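Local coordinates for protein alcohol dehydrogenase IV (Corynebacterium glutamicum, PDB 3IV7) that probably acts as an NAD-dependent maleylacetate reductase of the iron-containing alcohol dehydrogenase family, at residues S99-G102 with L103-I107; L346-L350 with N351-P355; P185-D188 with P189-V193; T290-E293 with G294-L298. All blocks are in the same frame, centred on the assembly; numbering follows the deposited sequence.

Interaction 1. Residues S99-G102 with L103-I107; sequences STIG and LAKAI
I101 and K105 stand one helical turn apart on helix 98-111, and their side chains meet at I101 CG2 and K105 CE, 4.2 Å from each other. The touch is an aliphatic one: the beta-branch methyl of the isoleucine lies against the far methylene of a lysine that crosses it at a slant. K105 sets out with CG anti to its carbonyl carbon (chi1 -75°) and stays extended from there, leaning back over the preceding turn. Its root rests on that turn's backbone, with K105 CG 3.4 Å from I101 O and K105 CB 3.4 Å from G102 O. A104 and A106 add only methyl groups beside the carbonyls, while G102 contributes backbone alone.

Main-chain bonds carry the rest. K105 N reaches I101 O at 3.0 Å and A106 N reaches G102 O at 2.9 Å, both in regular alpha-helical spacing. The T100 carbonyl takes A104 N at 3.3 Å and, weakly, L103 N as well; L103 N bonds mainly to S99 O, at 3.1 Å.

The helix is the crossover of the beta-alpha-beta unit between strands 91-96 and 115-119. It follows a glycine-rich turn that, as in relatives, probably helps bind the dinucleotide's phosphates. T100, I101 and A104 pack on C94 of the first strand, and L103 and A106 on helix 74-86. S125 OG, T128 OG1 and V130 O all hold the amine of K105 by hydrogen bonds, which implies that this lysine ties the helix to the 125-130 region.

Interaction 2. Residues L346-L350 with N351-P355; sequences LEAAL and NGEDP
E353 folds back over A348 as the chain leaves helix 339-351, its OE2 coming within 3.4 Å of A348 CA and its CG within 4.0 Å of the same atom. The carboxylate and its methylenes therefore lie over the last full turn. On another side of the helix end, L350 and N351 run side by side and point the same way, the leucine CG sitting 3.7 Å from N351 OD1.

Backbone bonds turn the chain. E353 N donates to A348 O at 3.0 Å, a six-to-one bond, and N351 N bonds weakly to E347 O. Together with the positive phi of G352 (62°), the six-to-one bond turns the chain out of the helix.

A water joins the polar groups. It accepts from N351 ND2 at 2.7 Å and donates both to E353 OE2, also at 2.7 Å, and to E347 O at 3.2 Å. E353 OE1 forms a salt bridge with R344, one further turn back, and E353 O bonds to Y266 of helix 256-271.

With the arginine at OE1 and the water at OE2, the salt bridge and the solvent bond together probably hold the E353 carboxylate in place beside the helix end.

Interaction 3. Residues P185-D188 with P189-V193; sequences PNAD and PINAV
D188 and N191 form a capping box at the start of helix 189-211, where the loop from helix 164-181 turns into it, with a face toward the second subunit. Each side chain serves the other's backbone. D188 OD1 accepts N191 N at 2.8 Å, on the syn side but tilted from the carboxylate plane, and more weakly I190 N. In return N191 OD1 takes D188 N at 2.8 Å in a nearly straight bond (N-H...O 171°). Both residues place CG between backbone N and carbonyl carbon, the crowded position, which for D188 (chi1 69°) swings the carboxylate over the first turn. The two flat heads end up stacked, their planes 16° apart.

N191 ND2 also reaches back to N186 O at 3.0 Å, holding the loop against the helix, and A192 N bonds to D188 O at 3.0 Å to begin the regular pattern. Farther out, D188 OD2 accepts a bond with H10 ND1 of strand 7-20, while N191 ND2 meets S235 OG of helix 216-236. P189 and I190 pack on Y224 of the second subunit.

With one oxygen on the helix amides and the other on H10, the D188 carboxylate is held at both ends; the helix N-terminus would probably stabilise its negative charge.

Interaction 4. Residues T290-E293 with G294-L298; sequences TALE and GLQRL
A291 and L295 make the tight, buried part of the contact on helix 291-301: L295 N joins A291 O at 2.9 Å, and at G294 the bare backbone follows close on the preceding turn, G294 N bonding to T290 O. The L295 side chain turns inward onto L264 and L268 of helix 256-271 and L175 of helix 164-181. L292 and Q296 flank this core side by side, L292 CG to Q296 CG 4.1 Å. Q296 N bonds to L292 O at 2.8 Å, and Q296 OE1 to R299.

The R297 side is looser and more exposed. R297 N keeps the regular bond to E293 O, yet the charged ends meet only by a salt bridge, E293 OE2 to R297 NH2 at 3.5 Å. That oxygen lies over one face of the guanidinium, well out of its plane, so no N-H points at it and the attraction is purely of charge; the two group planes are 33° apart. E293 OE2 finds a directed partner in D289 N.

At the first turn T290 OG1 accepts E293 N at 3.1 Å. The arrangement combines a threonine N-cap with an i to i+4 ion pair. Buried A291, L295 and L298 against exposed R297 make the helix amphipathic, and it belongs to the helical C-terminal domain.

In the fold
Interaction 1 belongs to the parallel-sheet part of the chain, in the family's N-terminal range, and lies across the chain's centre from interactions 2 and 4, about 33 and 34 Å away between centres; the centre of interaction 3 is about 26 Å from it. The other three involve helices of the C-terminal part. Interactions 2 and 4 touch directly, with P355 CD 3.4 Å from Q296 NE2, so the segment following helix 339-351 packs on helix 291-301. Interaction 3 comes within about 12 Å of interaction 4 at nearest atoms. It is the only one with contacts to the second subunit. Bound 1,2-ethanediol, probably from the crystallisation liquor, lies near E347 and near I190.

Interaction 1. Residues S99-G102 with L103-I107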
loop_
_atom_site.group_PDB
_atom_site.type_symbol
_atom_site.label_atom_id
_atom_site.label_comp_id
_atom_site.label_asym_id
_atom_site.label_seq_id
_atom_site.Cartn_x
_atom_site.Cartn_y
_atom_site.Cartn_z
ATOM N N SER A 99 5.381 19.024 -14.016
ATOM C CA SER A 99 5.887 20.349 -13.704
ATOM C C SER A 99 4.859 21.213 -12.934
ATOM O O SER A 99 5.232 22.114 -12.156
ATOM C CB SER A 99 6.384 21.045 -14.996
ATOM O OG SER A 99 5.297 21.415 -15.798
ATOM N N THR A 100 3.575 20.951 -13.170
ATOM C CA THR A 100 2.513 21.617 -12.452
ATOM C C THR A 100 2.456 21.100 -11.021
ATOM O O THR A 100 2.420 21.861 -10.073
ATOM C CB THR A 100 1.190 21.384 -13.136
ATOM O OG1 THR A 100 1.317 21.729 -14.530
ATOM C CG2 THR A 100 0.099 22.243 -12.460
ATOM N N ILE A 101 2.470 19.787 -10.884
ATOM C CA ILE A 101 2.529 19.166 -9.577
ATOM C C ILE A 101 3.831 19.589 -8.898
ATOM O O ILE A 101 3.869 19.822 -7.681
ATOM C CB ILE A 101 2.445 17.637 -9.685
ATOM C CG1 ILE A 101 1.042 17.209 -10.200
ATOM C CG2 ILE A 101 2.730 16.995 -8.331
ATOM C CD1 ILE A 101 0.962 15.754 -10.749
ATOM N N GLY A 102 4.890 19.729 -9.691
ATOM C CA GLY A 102 6.200 20.130 -9.155
ATOM C C GLY A 102 6.163 21.494 -8.469
ATOM O O GLY A 102 6.801 21.687 -7.409
ATOM N N LEU A 103 5.422 22.443 -9.056
ATOM C CA LEU A 103 5.313 23.769 -8.486
ATOM C C LEU A 103 4.483 23.753 -7.199
ATOM O O LEU A 103 4.826 24.426 -6.225
ATOM C CB LEU A 103 4.735 24.765 -9.505
ATOM C CG LEU A 103 4.677 26.232 -9.054
ATOM C CD1 LEU A 103 6.061 26.755 -8.692
ATOM C CD2 LEU A 103 3.997 27.160 -10.120
ATOM N N ALA A 104 3.419 22.963 -7.172
ATOM C CA ALA A 104 2.602 22.849 -5.967
ATOM C C ALA A 104 3.481 22.309 -4.851
ATOM O O ALA A 104 3.457 22.811 -3.738
ATOM C CB ALA A 104 1.368 21.938 -6.214
ATOM N N LYS A 105 4.321 21.336 -5.180
ATOM C CA LYS A 105 5.227 20.763 -4.206
ATOM C C LYS A 105 6.206 21.826 -3.705
ATOM O O LYS A 105 6.479 21.914 -2.517
ATOM C CB LYS A 105 5.998 19.585 -4.819
ATOM C CG LYS A 105 5.180 18.283 -4.996
ATOM C CD LYS A 105 6.065 17.201 -5.620
ATOM C CE LYS A 105 5.490 15.806 -5.402
ATOM N NZ LYS A 105 6.320 14.770 -6.039
ATOM N N ALA A 106 6.771 22.601 -4.622
ATOM C CA ALA A 106 7.717 23.632 -4.231
ATOM C C ALA A 106 7.070 24.603 -3.220
ATOM O O ALA A 106 7.712 25.003 -2.235
ATOM C CB ALA A 106 8.268 24.365 -5.438
ATOM N N ILE A 107 5.797 24.922 -3.422
ATOM C CA ILE A 107 5.068 25.812 -2.497
ATOM C C ILE A 107 4.893 25.161 -1.135
ATOM O O ILE A 107 5.093 25.799 -0.111
ATOM C CB ILE A 107 3.674 26.213 -3.027
ATOM C CG1 ILE A 107 3.794 26.976 -4.346
ATOM C CG2 ILE A 107 2.962 27.137 -1.982
ATOM C CD1 ILE A 107 2.432 27.182 -5.088
#

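Interaction 2. Residues L346-L350 with N351-P355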
loop_
_atom_site.group_PDB
_atom_site.type_symbol
_atom_site.label_atom_id
_atom_site.label_comp_id
_atom_site.label_asym_id
_atom_site.label_seq_id
_atom_site.Cartn_x
_atom_site.Cartn_y
_atom_site.Cartn_z
ATOM N N LEU A 346 24.767 3.521 -22.361
ATOM C CA LEU A 346 24.349 4.776 -22.979
ATOM C C LEU A 346 24.569 4.793 -24.527
ATOM O O LEU A 346 23.829 5.452 -25.238
ATOM C CB LEU A 346 25.041 5.963 -22.319
ATOM C CG LEU A 346 24.534 6.321 -20.921
ATOM C CD1 LEU A 346 25.316 7.531 -20.361
ATOM C CD2 LEU A 346 23.064 6.601 -20.948
ATOM N N GLU A 347 25.589 4.079 -25.017
ATOM C CA GLU A 347 25.796 3.933 -26.476
ATOM C C GLU A 347 24.635 3.199 -27.101
ATOM O O GLU A 347 24.178 3.560 -28.174
ATOM C CB GLU A 347 27.070 3.151 -26.786
ATOM C CG GLU A 347 28.317 3.858 -26.491
ATOM C CD GLU A 347 29.516 2.928 -26.516
ATOM O OE1 GLU A 347 29.496 1.937 -27.296
ATOM O OE2 GLU A 347 30.466 3.183 -25.752
ATOM N N ALA A 348 24.167 2.157 -26.431
ATOM C CA ALA A 348 23.021 1.376 -26.922
ATOM C C ALA A 348 21.754 2.219 -26.966
ATOM O O ALA A 348 21.002 2.162 -27.946
ATOM C CB ALA A 348 22.804 0.129 -26.057
ATOM N N ALA A 349 21.510 2.985 -25.900
ATOM C CA ALA A 349 20.336 3.847 -25.822
ATOM C C ALA A 349 20.423 4.986 -26.835
ATOM O O ALA A 349 19.415 5.414 -27.359
ATOM C CB ALA A 349 20.155 4.400 -24.420
ATOM N N LEU A 350 21.634 5.478 -27.081
ATOM C CA LEU A 350 21.855 6.536 -28.033
ATOM C C LEU A 350 21.346 6.172 -29.401
ATOM O O LEU A 350 20.651 6.964 -30.031
ATOM C CB LEU A 350 23.341 6.858 -28.138
ATOM C CG LEU A 350 23.748 7.881 -29.217
ATOM C CD1 LEU A 350 23.178 9.284 -28.916
ATOM C CD2 LEU A 350 25.261 7.902 -29.355
ATOM N N ASN A 351 21.715 4.981 -29.873
ATOM C CA ASN A 351 21.357 4.542 -31.237
ATOM C C ASN A 351 20.239 3.549 -31.334
ATOM O O ASN A 351 19.908 3.089 -32.423
ATOM C CB ASN A 351 22.586 4.010 -31.915
ATOM C CG ASN A 351 23.586 5.063 -32.101
ATOM O OD1 ASN A 351 23.226 6.185 -32.435
ATOM N ND2 ASN A 351 24.845 4.766 -31.814
ATOM N N GLY A 352 19.628 3.236 -30.214
ATOM C CA GLY A 352 18.540 2.293 -30.206
ATOM C C GLY A 352 18.948 0.915 -30.681
ATOM O O GLY A 352 18.262 0.315 -31.492
ATOM N N GLU A 353 20.056 0.402 -30.151
ATOM C CA GLU A 353 20.479 -0.953 -30.459
ATOM C C GLU A 353 19.550 -1.911 -29.789
ATOM O O GLU A 353 18.829 -1.540 -28.853
ATOM C CB GLU A 353 21.880 -1.228 -29.932
ATOM C CG GLU A 353 22.927 -0.442 -30.528
ATOM C CD GLU A 353 24.270 -0.770 -29.932
ATOM O OE1 GLU A 353 24.661 -1.966 -29.943
ATOM O OE2 GLU A 353 24.933 0.159 -29.453
ATOM N N ASP A 354 19.552 -3.147 -30.259
ATOM C CA ASP A 354 18.800 -4.207 -29.596
ATOM C C ASP A 354 19.253 -4.208 -28.140
ATOM O O ASP A 354 20.442 -4.322 -27.882
ATOM C CB ASP A 354 19.105 -5.576 -30.268
ATOM C CG ASP A 354 18.182 -6.720 -29.765
ATOM O OD1 ASP A 354 17.639 -6.634 -28.630
ATOM O OD2 ASP A 354 18.007 -7.702 -30.521
ATOM N N PRO A 355 18.311 -4.013 -27.173
ATOM C CA PRO A 355 18.746 -3.980 -25.765
ATOM C C PRO A 355 19.438 -5.279 -25.330
ATOM O O PRO A 355 20.257 -5.268 -24.399
ATOM C CB PRO A 355 17.441 -3.792 -24.980
ATOM C CG PRO A 355 16.437 -3.348 -25.953
ATOM C CD PRO A 355 16.861 -3.801 -27.311
HETATM O O HOH W 1 25.483 2.346 -30.886
#

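Interaction 3. Residues P185-D188 with P189-V193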
loop_
_atom_site.group_PDB
_atom_site.type_symbol
_atom_site.label_atom_id
_atom_site.label_comp_id
_atom_site.label_asym_id
_atom_site.label_seq_id
_atom_site.Cartn_x
_atom_site.Cartn_y
_atom_site.Cartn_z
ATOM N N PRO A 185 17.193 0.893 -4.247
ATOM C CA PRO A 185 18.025 0.853 -3.049
ATOM C C PRO A 185 17.271 0.388 -1.810
ATOM O O PRO A 185 17.876 -0.189 -0.944
ATOM C CB PRO A 185 18.475 2.310 -2.881
ATOM C CG PRO A 185 17.511 3.111 -3.702
ATOM C CD PRO A 185 17.130 2.241 -4.822
ATOM N N ASN A 186 15.961 0.660 -1.740
ATOM C CA ASN A 186 15.126 0.207 -0.611
ATOM C C ASN A 186 13.973 -0.666 -1.082
ATOM O O ASN A 186 12.879 -0.586 -0.561
ATOM C CB ASN A 186 14.606 1.398 0.180
ATOM C CG ASN A 186 15.736 2.316 0.664
ATOM O OD1 ASN A 186 15.863 3.454 0.210
ATOM N ND2 ASN A 186 16.578 1.803 1.536
ATOM N N ALA A 187 14.244 -1.485 -2.090
ATOM C CA ALA A 187 13.306 -2.462 -2.549
ATOM C C ALA A 187 12.875 -3.300 -1.345
ATOM O O ALA A 187 13.702 -3.676 -0.504
ATOM C CB ALA A 187 13.974 -3.388 -3.641
ATOM N N ASP A 188 11.589 -3.602 -1.264
ATOM C CA ASP A 188 11.077 -4.521 -0.201
ATOM C C ASP A 188 9.853 -5.260 -0.781
ATOM O O ASP A 188 9.471 -4.987 -1.904
ATOM C CB ASP A 188 10.774 -3.750 1.104
ATOM C CG ASP A 188 9.568 -2.793 0.982
ATOM O OD1 ASP A 188 8.547 -3.180 0.346
ATOM O OD2 ASP A 188 9.633 -1.670 1.582
ATOM N N PRO A 189 9.267 -6.218 -0.030
ATOM C CA PRO A 189 8.199 -7.019 -0.625
ATOM C C PRO A 189 6.936 -6.274 -0.948
ATOM O O PRO A 189 6.186 -6.709 -1.841
ATOM C CB PRO A 189 7.919 -8.111 0.445
ATOM C CG PRO A 189 9.177 -8.228 1.206
ATOM C CD PRO A 189 9.809 -6.846 1.203
ATOM N N ILE A 190 6.686 -5.165 -0.243
ATOM C CA ILE A 190 5.477 -4.373 -0.438
ATOM C C ILE A 190 5.623 -3.485 -1.663
ATOM O O ILE A 190 4.765 -3.509 -2.545
ATOM C CB ILE A 190 5.148 -3.532 0.795
ATOM C CG1 ILE A 190 4.881 -4.464 1.977
ATOM C CG2 ILE A 190 3.896 -2.610 0.505
ATOM C CD1 ILE A 190 5.008 -3.840 3.321
ATOM N N ASN A 191 6.695 -2.675 -1.732
ATOM C CA ASN A 191 6.879 -1.879 -2.931
ATOM C C ASN A 191 7.066 -2.782 -4.187
ATOM O O ASN A 191 6.712 -2.386 -5.292
ATOM C CB ASN A 191 7.962 -0.791 -2.792
ATOM C CG ASN A 191 9.335 -1.331 -2.389
ATOM O OD1 ASN A 191 9.858 -2.247 -3.007
ATOM N ND2 ASN A 191 9.980 -0.650 -1.421
ATOM N N ALA A 192 7.583 -4.001 -3.984
ATOM C CA ALA A 192 7.706 -4.965 -5.066
ATOM C C ALA A 192 6.325 -5.362 -5.602
ATOM O O ALA A 192 6.104 -5.354 -6.818
ATOM C CB ALA A 192 8.451 -6.183 -4.609
ATOM N N VAL A 193 5.399 -5.732 -4.712
ATOM C CA VAL A 193 4.089 -6.180 -5.186
ATOM C C VAL A 193 3.344 -5.022 -5.850
ATOM O O VAL A 193 2.725 -5.195 -6.911
ATOM C CB VAL A 193 3.256 -6.848 -4.098
ATOM C CG1 VAL A 193 2.707 -5.835 -3.154
ATOM C CG2 VAL A 193 2.126 -7.679 -4.752
#

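Interaction 4. Residues T290-E293 with G294-L298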
loop_
_atom_site.group_PDB
_atom_site.type_symbol
_atom_site.label_atom_id
_atom_site.label_comp_id
_atom_site.label_asym_id
_atom_site.label_seq_id
_atom_site.Cartn_x
_atom_site.Cartn_y
_atom_site.Cartn_z
ATOM N N THR A 290 10.089 -13.975 -20.079
ATOM C CA THR A 290 11.094 -13.099 -19.522
ATOM C C THR A 290 10.548 -11.680 -19.432
ATOM O O THR A 290 9.643 -11.300 -20.172
ATOM C CB THR A 290 12.379 -13.071 -20.384
ATOM O OG1 THR A 290 12.149 -12.312 -21.569
ATOM C CG2 THR A 290 12.810 -14.456 -20.751
ATOM N N ALA A 291 11.148 -10.886 -18.561
ATOM C CA ALA A 291 10.732 -9.506 -18.371
ATOM C C ALA A 291 11.003 -8.681 -19.620
ATOM O O ALA A 291 10.187 -7.822 -20.011
ATOM C CB ALA A 291 11.451 -8.913 -17.176
ATOM N N LEU A 292 12.133 -8.946 -20.259
ATOM C CA LEU A 292 12.547 -8.168 -21.445
ATOM C C LEU A 292 11.655 -8.441 -22.650
ATOM O O LEU A 292 11.311 -7.532 -23.365
ATOM C CB LEU A 292 14.006 -8.433 -21.796
ATOM C CG LEU A 292 14.612 -7.499 -22.868
ATOM C CD1 LEU A 292 14.608 -6.063 -22.417
ATOM C CD2 LEU A 292 16.019 -7.935 -23.220
ATOM N N GLU A 293 11.263 -9.684 -22.882
ATOM C CA GLU A 293 10.387 -9.927 -24.023
ATOM C C GLU A 293 9.025 -9.269 -23.759
ATOM O O GLU A 293 8.405 -8.759 -24.658
ATOM C CB GLU A 293 10.255 -11.425 -24.370
ATOM C CG GLU A 293 9.377 -12.240 -23.471
ATOM C CD GLU A 293 9.426 -13.763 -23.808
ATOM O OE1 GLU A 293 10.543 -14.287 -24.037
ATOM O OE2 GLU A 293 8.351 -14.418 -23.830
ATOM N N GLY A 294 8.595 -9.253 -22.510
ATOM C CA GLY A 294 7.377 -8.562 -22.159
ATOM C C GLY A 294 7.506 -7.076 -22.462
ATOM O O GLY A 294 6.634 -6.495 -23.095
ATOM N N LEU A 295 8.590 -6.457 -21.997
ATOM C CA LEU A 295 8.805 -5.047 -22.255
ATOM C C LEU A 295 8.912 -4.780 -23.768
ATOM O O LEU A 295 8.334 -3.829 -24.261
ATOM C CB LEU A 295 10.047 -4.516 -21.530
ATOM C CG LEU A 295 10.353 -3.013 -21.758
ATOM C CD1 LEU A 295 9.122 -2.142 -21.360
ATOM C CD2 LEU A 295 11.573 -2.614 -20.956
ATOM N N GLN A 296 9.645 -5.637 -24.488
ATOM C CA GLN A 296 9.846 -5.451 -25.931
ATOM C C GLN A 296 8.536 -5.581 -26.724
ATOM O O GLN A 296 8.291 -4.800 -27.644
ATOM C CB GLN A 296 10.909 -6.411 -26.468
ATOM C CG GLN A 296 12.333 -6.117 -25.999
ATOM C CD GLN A 296 12.854 -4.747 -26.440
ATOM O OE1 GLN A 296 12.682 -3.749 -25.735
ATOM N NE2 GLN A 296 13.581 -4.718 -27.562
ATOM N N ARG A 297 7.688 -6.541 -26.346
ATOM C CA ARG A 297 6.375 -6.682 -26.965
ATOM C C ARG A 297 5.508 -5.475 -26.710
ATOM O O ARG A 297 4.746 -5.069 -27.583
ATOM C CB ARG A 297 5.658 -7.916 -26.449
ATOM C CG ARG A 297 6.236 -9.167 -26.950
ATOM C CD ARG A 297 5.577 -10.379 -26.365
ATOM N NE ARG A 297 6.270 -11.606 -26.782
ATOM C CZ ARG A 297 5.915 -12.836 -26.428
ATOM N NH1 ARG A 297 4.853 -13.035 -25.655
ATOM N NH2 ARG A 297 6.618 -13.876 -26.863
ATOM N N LEU A 298 5.563 -4.934 -25.499
ATOM C CA LEU A 298 4.818 -3.737 -25.201
ATOM C C LEU A 298 5.311 -2.604 -26.067
ATOM O O LEU A 298 4.503 -1.909 -26.739
ATOM C CB LEU A 298 4.932 -3.366 -23.736
ATOM C CG LEU A 298 4.335 -2.017 -23.345
ATOM C CD1 LEU A 298 2.823 -1.954 -23.641
ATOM C CD2 LEU A 298 4.616 -1.787 -21.870
#